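Local atomic coordinates of arginyl-tRNA synthetase, putative (Plasmodium falciparum, PDB entry 5JLD), a protein that probably attaches L-arginine to its cognate tRNA in an ATP-dependent reaction, as a class I aminoacyl-tRNA synthetase. Residues 145-150 with 257-262; 152-157 with 345-350; 261-264 with 269-272. All blocks are in the same frame, centred on the assembly; numbering follows the deposited sequence.

Contact 1. Residues 145-150 with 257-262; sequences KEMHVG and KEFDKL
The backbone oxygen Lys-145 O faces the rim of the Phe-259 ring in the ring plane, 3.8 Å from both CE1 and CZ of that ring. This is a carbonyl set against aromatic C-H groups, in the loop leading into the HIGH motif of class I synthetases, here HVGH at residues 148-151. His-148 is the N-cap of the helix that follows, and its ring stacks on that of His-151. In this enzyme class the motif belongs to the ATP-binding region, and Met-147, the residue just before it, carries most of this loop's share of the contact with helix 242-265.

Met-147 reaches the helix by a bent chain. CG stands beside the backbone N (chi1 -71°), which sets it against Phe-259, and the bend at chi3 (62°) sends CE to Leu-262, while SD touches both residues. CG lies 3.5 Å from Phe-259 CD1. SD sits obliquely to the ring, 4.4 Å from its centroid and 41° off the normal, a Met-aromatic contact with the sulfur neither squarely over the face nor at the rim. Pro-141 touches both Met-147 and Phe-259, and Leu-401 of helix 401-420 touches both Met-147 and Leu-262, so the thioether is buried among largely apolar groups. On the helix, one branch of Leu-262 completes the set, its CD2 lying 3.6 Å from Met-147 CE.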
loop_
_atom_site.group_PDB
_atom_site.type_symbol
_atom_site.label_atom_id
_atom_site.label_comp_id
_atom_site.label_asym_id
_atom_site.label_seq_id
_atom_site.Cartn_x
_atom_site.Cartn_y
_atom_site.Cartn_z
ATOM N N LYS A 145 13.671 -20.561 9.492
ATOM C CA LYS A 145 13.769 -20.579 8.041
ATOM C C LYS A 145 14.225 -19.239 7.513
ATOM O O LYS A 145 13.988 -18.203 8.130
ATOM C CB LYS A 145 12.441 -20.936 7.389
ATOM C CG LYS A 145 12.012 -22.352 7.601
ATOM C CD LYS A 145 10.837 -22.658 6.709
ATOM C CE LYS A 145 10.540 -24.141 6.725
ATOM N NZ LYS A 145 9.387 -24.486 5.851
ATOM N N GLU A 146 14.869 -19.248 6.355
ATOM C CA GLU A 146 15.365 -17.994 5.822
ATOM C C GLU A 146 14.180 -17.188 5.307
ATOM O O GLU A 146 13.235 -17.731 4.718
ATOM C CB GLU A 146 16.410 -18.204 4.730
ATOM C CG GLU A 146 17.829 -18.261 5.262
ATOM C CD GLU A 146 18.163 -17.183 6.251
ATOM O OE1 GLU A 146 17.636 -16.037 6.133
ATOM O OE2 GLU A 146 18.905 -17.486 7.235
ATOM N N MET A 147 14.225 -15.892 5.577
ATOM C CA MET A 147 13.345 -14.949 4.913
ATOM C C MET A 147 13.767 -14.915 3.461
ATOM O O MET A 147 14.956 -14.852 3.173
ATOM C CB MET A 147 13.441 -13.556 5.535
ATOM C CG MET A 147 12.831 -13.425 6.915
ATOM S SD MET A 147 12.622 -11.697 7.406
ATOM C CE MET A 147 11.471 -11.123 6.152
ATOM N N HIS A 148 12.797 -14.966 2.550
ATOM C CA HIS A 148 13.098 -14.866 1.121
ATOM C C HIS A 148 12.465 -13.633 0.491
ATOM O O HIS A 148 11.708 -12.903 1.137
ATOM C CB HIS A 148 12.652 -16.127 0.375
ATOM C CG HIS A 148 11.205 -16.469 0.557
ATOM N ND1 HIS A 148 10.183 -15.597 0.236
ATOM C CD2 HIS A 148 10.608 -17.588 1.035
ATOM C CE1 HIS A 148 9.021 -16.170 0.501
ATOM N NE2 HIS A 148 9.250 -17.378 0.988
ATOM N N VAL A 149 12.778 -13.421 -0.784
ATOM C CA VAL A 149 12.376 -12.220 -1.503
ATOM C C VAL A 149 10.854 -11.999 -1.509
ATOM O O VAL A 149 10.390 -10.855 -1.518
ATOM C CB VAL A 149 12.927 -12.253 -2.953
ATOM C CG1 VAL A 149 12.251 -13.336 -3.778
ATOM C CG2 VAL A 149 12.776 -10.901 -3.602
ATOM N N GLY A 150 10.078 -13.080 -1.462
ATOM C CA GLY A 150 8.635 -12.955 -1.307
ATOM C C GLY A 150 8.252 -12.282 0.006
ATOM O O GLY A 150 7.392 -11.400 0.034
ATOM N N LYS A 257 15.393 -12.176 16.372
ATOM C CA LYS A 257 16.473 -11.183 16.315
ATOM C C LYS A 257 16.981 -11.056 14.875
ATOM O O LYS A 257 17.214 -9.924 14.357
ATOM C CB LYS A 257 17.621 -11.537 17.255
ATOM N N GLU A 258 17.122 -12.211 14.218
ATOM C CA GLU A 258 17.597 -12.182 12.825
ATOM C C GLU A 258 16.643 -11.382 11.911
ATOM O O GLU A 258 17.071 -10.524 11.131
ATOM C CB GLU A 258 17.777 -13.603 12.291
ATOM C CG GLU A 258 18.952 -13.753 11.342
ATOM C CD GLU A 258 20.289 -13.583 12.051
ATOM O OE1 GLU A 258 20.465 -14.161 13.147
ATOM O OE2 GLU A 258 21.163 -12.867 11.519
ATOM N N PHE A 259 15.351 -11.655 12.026
ATOM C CA PHE A 259 14.337 -10.951 11.259
ATOM C C PHE A 259 14.378 -9.445 11.563
ATOM O O PHE A 259 14.228 -8.599 10.654
ATOM C CB PHE A 259 12.937 -11.520 11.555
ATOM C CG PHE A 259 12.777 -12.997 11.226
ATOM C CD1 PHE A 259 13.652 -13.639 10.354
ATOM C CD2 PHE A 259 11.747 -13.739 11.799
ATOM C CE1 PHE A 259 13.506 -14.995 10.058
ATOM C CE2 PHE A 259 11.584 -15.098 11.506
ATOM C CZ PHE A 259 12.466 -15.726 10.632
ATOM N N ASP A 260 14.605 -9.116 12.834
ATOM C CA ASP A 260 14.557 -7.724 13.278
ATOM C C ASP A 260 15.700 -6.908 12.690
ATOM O O ASP A 260 15.514 -5.727 12.386
ATOM C CB ASP A 260 14.580 -7.620 14.805
ATOM C CG ASP A 260 13.251 -8.024 15.444
ATOM O OD1 ASP A 260 12.348 -8.488 14.713
ATOM O OD2 ASP A 260 13.117 -7.901 16.683
ATOM N N LYS A 261 16.875 -7.519 12.535
ATOM C CA LYS A 261 17.934 -6.798 11.815
ATOM C C LYS A 261 17.439 -6.268 10.443
ATOM O O LYS A 261 17.589 -5.070 10.106
ATOM C CB LYS A 261 19.158 -7.693 11.626
ATOM C CG LYS A 261 19.872 -8.060 12.924
ATOM C CD LYS A 261 20.727 -9.310 12.750
ATOM C CE LYS A 261 21.857 -9.402 13.782
ATOM N NZ LYS A 261 21.544 -8.710 15.069
ATOM N N LEU A 262 16.826 -7.160 9.669
ATOM C CA LEU A 262 16.273 -6.790 8.379
ATOM C C LEU A 262 15.203 -5.695 8.521
ATOM O O LEU A 262 15.248 -4.657 7.830
ATOM C CB LEU A 262 15.672 -8.002 7.676
ATOM C CG LEU A 262 14.981 -7.675 6.347
ATOM C CD1 LEU A 262 16.005 -7.193 5.310
ATOM C CD2 LEU A 262 14.186 -8.853 5.825
#

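Contact 2. Residues 152-157 with 345-350; sequences LRSTII and IYVTDI
Val-347 points its side chain from the strand toward helix 149-167 and offers it a single methyl, CG1. That methyl enters between two residues three apart on the helix, Ser-154 and Ile-157, whose side chains approach it differently. Ser-154 brings a polar end: OG lies anti to its backbone N (chi1 177°), which carries it across to the strand, 3.5 Å from Val-347 CG1. Ile-157 brings a branch methyl: its CG2 meets Val-347 CG1 at 4.0 Å, the two side chains crossing at a slant. Between them the helix backbone also takes part, since Ser-154 O lies 3.7 Å from Val-347 CG1.

This is a helix lying on the parallel sheet of the Rossmann-type catalytic domain of a class I synthetase. Strand 343-349 runs between 133-137 and 374-380 in that sheet, and helix 149-167 links 133-137 to 171-176 as a beta-alpha-beta crossover. Val-347 also meets Ile-161 further along the same helix, and Phe-380 of the neighbouring strand touches Ser-154. The next strand residue, Thr-348, points away from the helix, and its OG1 is bonded to His-377 NE2.

The one polar link between the segments is slight: Ser-154 OG gives a weak hydrogen bond to Val-347 O at 3.2 Å. The stronger partner of this buried hydroxyl is the backbone N of Ser-139. The hydroxyl thus joins the loop after strand 133-137 to strand 343-349, while the helix and strand themselves are held mainly by methyl packing, with a serine oxygen satisfied within an otherwise apolar interface.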
loop_
_atom_site.group_PDB
_atom_site.type_symbol
_atom_site.label_atom_id
_atom_site.label_comp_id
_atom_site.label_asym_id
_atom_site.label_seq_id
_atom_site.Cartn_x
_atom_site.Cartn_y
_atom_site.Cartn_z
ATOM N N LEU A 152 10.124 -10.277 1.595
ATOM C CA LEU A 152 10.566 -8.896 1.418
ATOM C C LEU A 152 9.487 -8.072 0.730
ATOM O O LEU A 152 9.102 -7.001 1.205
ATOM C CB LEU A 152 11.855 -8.842 0.604
ATOM C CG LEU A 152 12.391 -7.440 0.307
ATOM C CD1 LEU A 152 12.769 -6.715 1.588
ATOM C CD2 LEU A 152 13.561 -7.506 -0.640
ATOM N N ARG A 153 9.004 -8.582 -0.396
ATOM C CA ARG A 153 7.941 -7.913 -1.138
ATOM C C ARG A 153 6.708 -7.682 -0.263
ATOM O O ARG A 153 6.146 -6.587 -0.247
ATOM C CB ARG A 153 7.556 -8.728 -2.367
ATOM C CG ARG A 153 6.521 -8.021 -3.242
ATOM C CD ARG A 153 6.524 -8.567 -4.670
ATOM N NE ARG A 153 5.996 -7.588 -5.610
ATOM C CZ ARG A 153 5.718 -7.846 -6.883
ATOM N NH1 ARG A 153 5.905 -9.067 -7.365
ATOM N NH2 ARG A 153 5.246 -6.877 -7.670
ATOM N N SER A 154 6.304 -8.718 0.476
ATOM C CA SER A 154 5.146 -8.597 1.354
ATOM C C SER A 154 5.378 -7.513 2.402
ATOM O O SER A 154 4.461 -6.763 2.774
ATOM C CB SER A 154 4.846 -9.938 2.041
ATOM O OG SER A 154 3.772 -9.792 2.947
ATOM N N THR A 155 6.618 -7.441 2.867
ATOM C CA THR A 155 7.015 -6.511 3.914
ATOM C C THR A 155 6.892 -5.079 3.396
ATOM O O THR A 155 6.277 -4.219 4.049
ATOM C CB THR A 155 8.457 -6.814 4.392
ATOM O OG1 THR A 155 8.518 -8.161 4.869
ATOM C CG2 THR A 155 8.906 -5.875 5.507
ATOM N N ILE A 156 7.429 -4.853 2.194
ATOM C CA ILE A 156 7.425 -3.541 1.524
ATOM C C ILE A 156 6.020 -3.028 1.172
ATOM O O ILE A 156 5.624 -1.872 1.507
ATOM C CB ILE A 156 8.288 -3.615 0.251
ATOM C CG1 ILE A 156 9.742 -3.896 0.650
ATOM C CG2 ILE A 156 8.179 -2.332 -0.559
ATOM C CD1 ILE A 156 10.666 -4.263 -0.495
ATOM N N ILE A 157 5.257 -3.891 0.508
ATOM C CA ILE A 157 3.865 -3.566 0.183
ATOM C C ILE A 157 3.043 -3.263 1.448
ATOM O O ILE A 157 2.386 -2.201 1.563
ATOM C CB ILE A 157 3.210 -4.723 -0.593
ATOM C CG1 ILE A 157 3.888 -4.899 -1.967
ATOM C CG2 ILE A 157 1.716 -4.502 -0.701
ATOM C CD1 ILE A 157 3.282 -6.011 -2.807
ATOM N N ILE A 345 -6.704 -6.623 6.014
ATOM C CA ILE A 345 -6.022 -6.741 4.761
ATOM C C ILE A 345 -4.925 -7.774 4.884
ATOM O O ILE A 345 -4.071 -7.650 5.731
ATOM C CB ILE A 345 -5.441 -5.366 4.339
ATOM C CG1 ILE A 345 -6.578 -4.378 4.048
ATOM C CG2 ILE A 345 -4.508 -5.524 3.170
ATOM C CD1 ILE A 345 -6.121 -2.890 4.057
ATOM N N TYR A 346 -4.979 -8.801 4.048
ATOM C CA TYR A 346 -3.965 -9.836 3.995
ATOM C C TYR A 346 -3.045 -9.642 2.791
ATOM O O TYR A 346 -3.468 -9.817 1.658
ATOM C CB TYR A 346 -4.627 -11.207 3.917
ATOM C CG TYR A 346 -5.355 -11.597 5.180
ATOM C CD1 TYR A 346 -6.655 -11.164 5.408
ATOM C CD2 TYR A 346 -4.742 -12.408 6.145
ATOM C CE1 TYR A 346 -7.334 -11.520 6.563
ATOM C CE2 TYR A 346 -5.419 -12.773 7.322
ATOM C CZ TYR A 346 -6.714 -12.318 7.511
ATOM O OH TYR A 346 -7.412 -12.647 8.631
ATOM N N VAL A 347 -1.789 -9.293 3.041
ATOM C CA VAL A 347 -0.811 -9.128 1.971
ATOM C C VAL A 347 -0.064 -10.447 1.758
ATOM O O VAL A 347 0.723 -10.825 2.614
ATOM C CB VAL A 347 0.206 -7.997 2.314
ATOM C CG1 VAL A 347 1.309 -7.930 1.273
ATOM C CG2 VAL A 347 -0.499 -6.672 2.473
ATOM N N THR A 348 -0.327 -11.167 0.661
ATOM C CA THR A 348 0.359 -12.450 0.423
ATOM C C THR A 348 0.587 -12.800 -1.052
ATOM O O THR A 348 0.078 -12.118 -1.928
ATOM C CB THR A 348 -0.415 -13.680 1.024
ATOM O OG1 THR A 348 -1.464 -14.078 0.128
ATOM C CG2 THR A 348 -1.000 -13.394 2.405
ATOM N N ASP A 349 1.331 -13.889 -1.304
ATOM C CA ASP A 349 1.430 -14.482 -2.644
ATOM C C ASP A 349 0.051 -14.603 -3.244
ATOM O O ASP A 349 -0.913 -14.956 -2.547
ATOM C CB ASP A 349 2.056 -15.886 -2.640
ATOM C CG ASP A 349 3.119 -16.054 -1.595
ATOM O OD1 ASP A 349 4.223 -15.494 -1.770
ATOM O OD2 ASP A 349 2.841 -16.744 -0.592
ATOM N N ILE A 350 -0.026 -14.350 -4.547
ATOM C CA ILE A 350 -1.296 -14.311 -5.257
ATOM C C ILE A 350 -1.979 -15.685 -5.219
ATOM O O ILE A 350 -3.210 -15.785 -5.180
ATOM C CB ILE A 350 -1.081 -13.816 -6.728
ATOM C CG1 ILE A 350 -2.418 -13.490 -7.400
ATOM C CG2 ILE A 350 -0.272 -14.811 -7.535
ATOM C CD1 ILE A 350 -3.293 -12.539 -6.593
#

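Contact 3. Residues 261-264 with 269-272; sequences KLYN and KLEY
The chain leaves the end of helix 242-265, turns, and comes back beside it into the short strand 271-272, with the CA atoms of Tyr-263 and Lys-269 the closest across the two segments, 6.7 Å apart. Tyr-263 aims its side chain from the helix into this return, and its ring is touched in two distinct ways, over a face by Leu-270 and at an edge by Tyr-272.

Leu-270 supplies a CH-pi contact. Its CD1 stands 4.1 Å from the centroid of the Tyr-263 ring and 13° off the normal, displaced a little toward the rim that CE2 and CZ form, and the two side chains cross at about a right angle. To reach there, Leu-270 takes the crowded position about its first bond (chi1 43°), with CG between the backbone N and the carbonyl carbon.

Tyr-272 comes in quite differently. Its hydroxyl lies in the plane of the Tyr-263 ring, OH being 3.7 Å from CE2 of Tyr-263, and the two side chains meet at a slant. This is packing of an oxygen against ring C-H groups; the polar partner of Tyr-272 OH is Asp-260 OD1, one turn back on the helix. The far end of Tyr-263 is also held: its OH is bonded to Ser-139 OG and accepts from Asn-176 ND2, which would fix how deeply the ring is seated.

In the Rossmann-type domain, strand 271-272 is an outer strand of the parallel sheet. Glu-271 pairs through its backbone with Arg-174 and Asn-176 of strand 171-176, and Leu-270 leans on the same two residues. Tyr-263, through Leu-270 and Tyr-272, packs the end of helix 242-265 against this margin of the sheet, while Leu-262 faces helix 401-420.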
loop_
_atom_site.group_PDB
_atom_site.type_symbol
_atom_site.label_atom_id
_atom_site.label_comp_id
_atom_site.label_asym_id
_atom_site.label_seq_id
_atom_site.Cartn_x
_atom_site.Cartn_y
_atom_site.Cartn_z
ATOM N N LYS A 261 16.875 -7.519 12.535
ATOM C CA LYS A 261 17.934 -6.798 11.815
ATOM C C LYS A 261 17.439 -6.268 10.443
ATOM O O LYS A 261 17.589 -5.070 10.106
ATOM C CB LYS A 261 19.158 -7.693 11.626
ATOM C CG LYS A 261 19.872 -8.060 12.924
ATOM C CD LYS A 261 20.727 -9.310 12.750
ATOM C CE LYS A 261 21.857 -9.402 13.782
ATOM N NZ LYS A 261 21.544 -8.710 15.069
ATOM N N LEU A 262 16.826 -7.160 9.669
ATOM C CA LEU A 262 16.273 -6.790 8.379
ATOM C C LEU A 262 15.203 -5.695 8.521
ATOM O O LEU A 262 15.248 -4.657 7.830
ATOM C CB LEU A 262 15.672 -8.002 7.676
ATOM C CG LEU A 262 14.981 -7.675 6.347
ATOM C CD1 LEU A 262 16.005 -7.193 5.310
ATOM C CD2 LEU A 262 14.186 -8.853 5.825
ATOM N N TYR A 263 14.243 -5.928 9.415
ATOM C CA TYR A 263 13.130 -4.994 9.559
ATOM C C TYR A 263 13.641 -3.594 9.880
ATOM O O TYR A 263 13.167 -2.611 9.302
ATOM C CB TYR A 263 12.147 -5.464 10.633
ATOM C CG TYR A 263 11.335 -6.684 10.224
ATOM C CD1 TYR A 263 10.724 -6.763 8.962
ATOM C CD2 TYR A 263 11.199 -7.768 11.090
ATOM C CE1 TYR A 263 9.989 -7.889 8.590
ATOM C CE2 TYR A 263 10.468 -8.892 10.734
ATOM C CZ TYR A 263 9.869 -8.954 9.491
ATOM O OH TYR A 263 9.161 -10.082 9.163
ATOM N N ASN A 264 14.625 -3.459 10.766
ATOM C CA ASN A 264 14.994 -2.082 11.040
ATOM C C ASN A 264 16.018 -1.516 10.040
ATOM O O ASN A 264 16.149 -0.303 9.960
ATOM C CB ASN A 264 15.454 -1.902 12.494
ATOM C CG ASN A 264 16.782 -2.484 12.764
ATOM O OD1 ASN A 264 17.775 -2.115 12.143
ATOM N ND2 ASN A 264 16.835 -3.378 13.744
ATOM N N LYS A 269 8.346 -1.203 11.146
ATOM C CA LYS A 269 7.971 -1.821 12.402
ATOM C C LYS A 269 6.642 -2.563 12.294
ATOM O O LYS A 269 5.688 -2.106 11.660
ATOM C CB LYS A 269 7.916 -0.764 13.507
ATOM C CG LYS A 269 9.242 -0.043 13.688
ATOM C CD LYS A 269 9.304 0.693 15.007
ATOM C CE LYS A 269 10.690 1.273 15.240
ATOM N NZ LYS A 269 11.686 0.219 15.601
ATOM N N LEU A 270 6.603 -3.724 12.932
ATOM C CA LEU A 270 5.404 -4.547 13.021
ATOM C C LEU A 270 5.441 -5.548 14.162
ATOM O O LEU A 270 6.505 -5.959 14.622
ATOM C CB LEU A 270 5.139 -5.266 11.697
ATOM C CG LEU A 270 6.299 -5.908 10.929
ATOM C CD1 LEU A 270 6.931 -7.034 11.552
ATOM C CD2 LEU A 270 5.662 -6.430 9.647
ATOM N N GLU A 271 4.255 -5.930 14.611
ATOM C CA GLU A 271 4.107 -6.674 15.853
ATOM C C GLU A 271 4.022 -8.171 15.610
ATOM O O GLU A 271 3.113 -8.637 14.924
ATOM C CB GLU A 271 2.851 -6.202 16.602
ATOM C CG GLU A 271 2.507 -7.106 17.794
ATOM C CD GLU A 271 1.246 -6.694 18.540
ATOM O OE1 GLU A 271 0.429 -5.934 17.976
ATOM O OE2 GLU A 271 1.073 -7.145 19.698
ATOM N N TYR A 272 4.961 -8.931 16.175
ATOM C CA TYR A 272 4.856 -10.391 16.142
ATOM C C TYR A 272 3.559 -10.863 16.792
ATOM O O TYR A 272 3.337 -10.632 17.973
ATOM C CB TYR A 272 6.046 -11.062 16.848
ATOM C CG TYR A 272 7.347 -10.897 16.120
ATOM C CD1 TYR A 272 7.543 -11.491 14.872
ATOM C CD2 TYR A 272 8.381 -10.133 16.660
ATOM C CE1 TYR A 272 8.734 -11.344 14.189
ATOM C CE2 TYR A 272 9.578 -9.967 15.974
ATOM C CZ TYR A 272 9.752 -10.590 14.744
ATOM O OH TYR A 272 10.940 -10.446 14.059
#

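How the contacts relate
Contacts 1 and 3 share Lys-261 and Leu-262 of helix 242-265, and their centres lie about 9 Å apart. Met-147 CE reaches to 3.9 Å from Tyr-263 OH, so the loop before the HIGH motif packs against the hydroxyl end of the tyrosine used in contact 3. Contact 2 follows on the helix that begins within the motif; its centre is about 14 Å from those of the other two, and Thr-155 CG2 meets Tyr-263 CE1 at 3.8 Å. Ser-139 is common ground, bonded to Ser-154, Thr-155 and Tyr-263. Contact 2 sets the HIGH-motif helix on the sheet, contact 1 sets the loop before it against helix 242-265, and contact 3 joins that helix to the sheet's outer strand.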